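Long-range contact in phosphoglycolate phosphatase (Lactobacillus plantarum, PDB 2HDO), which probably hydrolyses the phosphate ester of 2-phosphoglycolate to glycolate and phosphate, as a member of the haloacid dehalogenase-like hydrolases: residues A[8-13]-A[103-108]. Residues are numbered along the deposited sequence; the frame is centred on the assembly and turned at random.
Sequences MFDIDG and IVTSQR. With PO4 (phosphate ion), chain B.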
HETATM    1  N   MSE A   8      10.631   0.526   3.593  1.00 12.18           N
HETATM    2  CA  MSE A   8       9.484  -0.322   3.268  1.00 10.36           C
HETATM    3  C   MSE A   8       8.442   0.505   2.597  1.00 11.83           C
HETATM    4  O   MSE A   8       8.235   1.642   2.985  1.00 14.30           O
HETATM    5  CB  MSE A   8       8.901  -0.937   4.537  1.00 13.46           C
HETATM    6  CG  MSE A   8       9.897  -1.731   5.299  1.00 14.14           C
HETATM    7 SE   MSE A   8      10.310  -3.439   4.426  0.75 24.52          SE
HETATM    8  CE  MSE A   8      12.324  -3.309   4.294  1.00 14.19           C
ATOM      9  N   PHE A   9       7.788  -0.057   1.595  1.00 12.23           N
ATOM     10  CA  PHE A   9       6.833   0.651   0.786  1.00 10.18           C
ATOM     11  C   PHE A   9       5.479  -0.066   0.810  1.00 13.00           C
ATOM     12  O   PHE A   9       5.417  -1.274   0.716  1.00 12.17           O
ATOM     13  CB  PHE A   9       7.250   0.697  -0.697  1.00 12.75           C
ATOM     14  CG  PHE A   9       8.518   1.458  -0.964  1.00 14.91           C
ATOM     15  CD1 PHE A   9       9.734   0.818  -0.811  1.00 15.69           C
ATOM     16  CD2 PHE A   9       8.503   2.792  -1.357  1.00 17.31           C
ATOM     17  CE1 PHE A   9      10.921   1.490  -1.018  1.00 16.92           C
ATOM     18  CE2 PHE A   9       9.704   3.462  -1.599  1.00 16.29           C
ATOM     19  CZ  PHE A   9      10.905   2.814  -1.405  1.00 13.41           C
ATOM     20  N   ASP A  10       4.418   0.716   0.909  1.00 14.02           N
ATOM     21  CA  ASP A  10       3.066   0.272   0.459  1.00 16.88           C
ATOM     22  C   ASP A  10       2.988   0.288  -1.065  1.00 17.09           C
ATOM     23  O   ASP A  10       3.804   0.930  -1.708  1.00 17.40           O
ATOM     24  CB  ASP A  10       2.017   1.239   1.009  1.00 20.77           C
ATOM     25  CG  ASP A  10       0.677   0.604   1.174  1.00 30.08           C
ATOM     26  OD1 ASP A  10       0.520  -0.609   0.877  1.00 28.52           O
ATOM     27  OD2 ASP A  10      -0.234   1.343   1.586  1.00 31.54           O
ATOM     28  N   ILE A  11       2.010  -0.398  -1.669  1.00 16.60           N
ATOM     29  CA  ILE A  11       1.912  -0.424  -3.110  1.00 15.07           C
ATOM     30  C   ILE A  11       0.876   0.584  -3.597  1.00 15.04           C
ATOM     31  O   ILE A  11       1.195   1.541  -4.302  1.00 15.95           O
ATOM     32  CB  ILE A  11       1.574  -1.834  -3.637  1.00 15.21           C
ATOM     33  CG1 ILE A  11       2.720  -2.783  -3.298  1.00 15.88           C
ATOM     34  CG2 ILE A  11       1.385  -1.788  -5.146  1.00 17.44           C
ATOM     35  CD1 ILE A  11       2.396  -4.265  -3.435  1.00 20.12           C
ATOM     36  N   ASP A  12      -0.357   0.380  -3.185  1.00 13.51           N
ATOM     37  CA  ASP A  12      -1.470   1.140  -3.768  1.00 16.74           C
ATOM     38  C   ASP A  12      -1.452   2.580  -3.329  1.00 17.79           C
ATOM     39  O   ASP A  12      -1.471   2.853  -2.134  1.00 19.02           O
ATOM     40  CB  ASP A  12      -2.804   0.492  -3.389  1.00 17.27           C
ATOM     41  CG  ASP A  12      -2.964  -0.887  -3.960  1.00 25.05           C
ATOM     42  OD1 ASP A  12      -3.128  -0.995  -5.208  1.00 21.68           O
ATOM     43  OD2 ASP A  12      -2.938  -1.871  -3.157  1.00 24.63           O
ATOM     44  N   GLY A  13      -1.438   3.516  -4.282  1.00 15.50           N
ATOM     45  CA  GLY A  13      -1.346   4.940  -3.937  1.00 16.91           C
ATOM     46  C   GLY A  13       0.033   5.458  -3.614  1.00 15.61           C
ATOM     47  O   GLY A  13       0.204   6.626  -3.242  1.00 17.68           O
ATOM     48  N   ILE A 103       8.406  -4.423   0.686  1.00 11.97           N
ATOM     49  CA  ILE A 103       7.017  -4.111   0.501  1.00 14.97           C
ATOM     50  C   ILE A 103       6.204  -4.678   1.679  1.00 13.00           C
ATOM     51  O   ILE A 103       6.400  -5.807   2.114  1.00 13.81           O
ATOM     52  CB  ILE A 103       6.514  -4.694  -0.831  1.00 17.05           C
ATOM     53  CG1 ILE A 103       7.076  -3.834  -1.970  1.00 20.58           C
ATOM     54  CG2 ILE A 103       4.955  -4.714  -0.864  1.00 17.79           C
ATOM     55  CD1 ILE A 103       6.674  -4.264  -3.314  1.00 30.22           C
ATOM     56  N   VAL A 104       5.287  -3.876   2.193  1.00 12.79           N
ATOM     57  CA  VAL A 104       4.330  -4.315   3.206  1.00 12.84           C
ATOM     58  C   VAL A 104       2.958  -3.860   2.747  1.00 14.26           C
ATOM     59  O   VAL A 104       2.634  -2.665   2.761  1.00 17.08           O
ATOM     60  CB  VAL A 104       4.639  -3.683   4.617  1.00 13.17           C
ATOM     61  CG1 VAL A 104       3.625  -4.159   5.647  1.00 14.20           C
ATOM     62  CG2 VAL A 104       6.048  -3.942   5.016  1.00 14.34           C
ATOM     63  N   THR A 105       2.153  -4.815   2.312  1.00 13.51           N
ATOM     64  CA  THR A 105       0.907  -4.497   1.610  1.00 12.07           C
ATOM     65  C   THR A 105      -0.237  -5.334   2.188  1.00 14.37           C
ATOM     66  O   THR A 105      -0.042  -6.439   2.653  1.00 13.67           O
ATOM     67  CB  THR A 105       1.028  -4.752   0.072  1.00 13.90           C
ATOM     68  OG1 THR A 105      -0.204  -4.409  -0.615  1.00 15.08           O
ATOM     69  CG2 THR A 105       1.371  -6.205  -0.244  1.00 16.20           C
ATOM     70  N   SER A 106      -1.441  -4.790   2.068  1.00 15.30           N
ATOM     71  CA  SER A 106      -2.649  -5.508   2.429  0.50 15.74           C
ATOM     72  C   SER A 106      -3.144  -6.369   1.272  1.00 14.65           C
ATOM     73  O   SER A 106      -4.107  -7.124   1.434  1.00 18.25           O
ATOM     74  CB  SER A 106      -3.724  -4.518   2.884  0.50 17.37           C
ATOM     75  OG  SER A 106      -4.106  -3.651   1.831  0.50 24.21           O
ATOM     76  N   GLN A 107      -2.517  -6.257   0.098  1.00 15.55           N
ATOM     77  CA  GLN A 107      -2.865  -7.151  -1.018  1.00 15.77           C
ATOM     78  C   GLN A 107      -2.602  -8.612  -0.657  1.00 15.47           C
ATOM     79  O   GLN A 107      -1.676  -8.883   0.058  1.00 16.72           O
ATOM     80  CB  GLN A 107      -2.027  -6.818  -2.234  1.00 14.25           C
ATOM     81  CG  GLN A 107      -2.358  -5.475  -2.838  1.00 17.11           C
ATOM     82  CD  GLN A 107      -1.638  -5.211  -4.130  1.00 22.52           C
ATOM     83  OE1 GLN A 107      -1.049  -6.112  -4.712  1.00 19.92           O
ATOM     84  NE2 GLN A 107      -1.676  -3.959  -4.603  1.00 21.97           N
ATOM     85  N   ARG A 108      -3.449  -9.534  -1.133  1.00 17.40           N
ATOM     86  CA  ARG A 108      -3.191 -10.965  -0.966  1.00 17.51           C
ATOM     87  C   ARG A 108      -2.000 -11.361  -1.828  1.00 15.52           C
ATOM     88  O   ARG A 108      -1.665 -10.694  -2.792  1.00 15.92           O
ATOM     89  CB  ARG A 108      -4.428 -11.795  -1.368  1.00 17.18           C
ATOM     90  CG  ARG A 108      -5.637 -11.648  -0.393  1.00 25.97           C
ATOM     91  CD  ARG A 108      -5.580 -12.622   0.780  1.00 32.34           C
ATOM     92  NE  ARG A 108      -6.049 -13.963   0.432  1.00 39.47           N
TER
HETATM   93  P   PO4 B 209      -1.821  -1.471   0.018  1.00 30.70           P
HETATM   94  O1  PO4 B 209      -1.675  -1.975   1.480  1.00 19.81           O
HETATM   95  O2  PO4 B 209      -0.739  -1.803  -1.032  1.00 22.44           O
HETATM   96  O3  PO4 B 209      -1.950   0.071   0.080  1.00 30.78           O
HETATM   97  O4  PO4 B 209      -3.130  -2.033  -0.548  1.00 34.84           O
HETATM   98  O   HOH W   1      -1.524  -1.958  -7.225  1.00 21.59           O
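Asp-12 and Gln-107 hydrogen-bond side chain to side chain beside a phosphate ion that both loops bind, an ion probably picked up from the crystallisation solution. From one side the backbone N atoms of Ile-11 and Asp-12 donate to its O2, the Asp-12 bond nearly straight at 174°. From the other side Thr-105 OG1 gives O2 a third hydrogen bond, 2.7 Å long. With chi1 at -179°, this OG1 is set opposite the backbone N of Thr-105, where it also accepts from Gln-107 N and closes an ST turn. Ser-106 N binds the phosphate O1 at 2.9 Å. Lys-138 also binds the ion and forms a salt bridge with Asp-10 OD1.

Gln-107 NE2 donates to Asp-12 OD2 at 2.8 Å. The acceptor lies in the amide plane, but the donor meets the syn side of the carboxylate 34° out of its plane. Asp-12 OD1 is hydrogen-bonded to Ser-18 OG and to a water, which makes a weak bond with Gln-107 NE2. Replacing Asp-12 by an alanine removes the carboxylate, which would probably leave Gln-107 NE2 without its acceptor, cost Ser-18 OG a partner and free the amide to turn.

Ile-11 CD1 packs 3.7 Å from Ile-103 CG2 and also touches Thr-105 CB. Helix 109-116 covers Ile-11 with Leu-112 and Met-116. Farther back along the strands, Val-104 N donates to Phe-9 O at 3.0 Å, joining parallel strands 6-9 and 100-104. The arrangement, with a DxDx(T/V) pattern (Asp-10, Asp-12) after one strand and Thr-105 after its neighbour, is consistent with the phosphate site at the C-terminal edge of the parallel sheet in the HAD-type Rossmann-like fold.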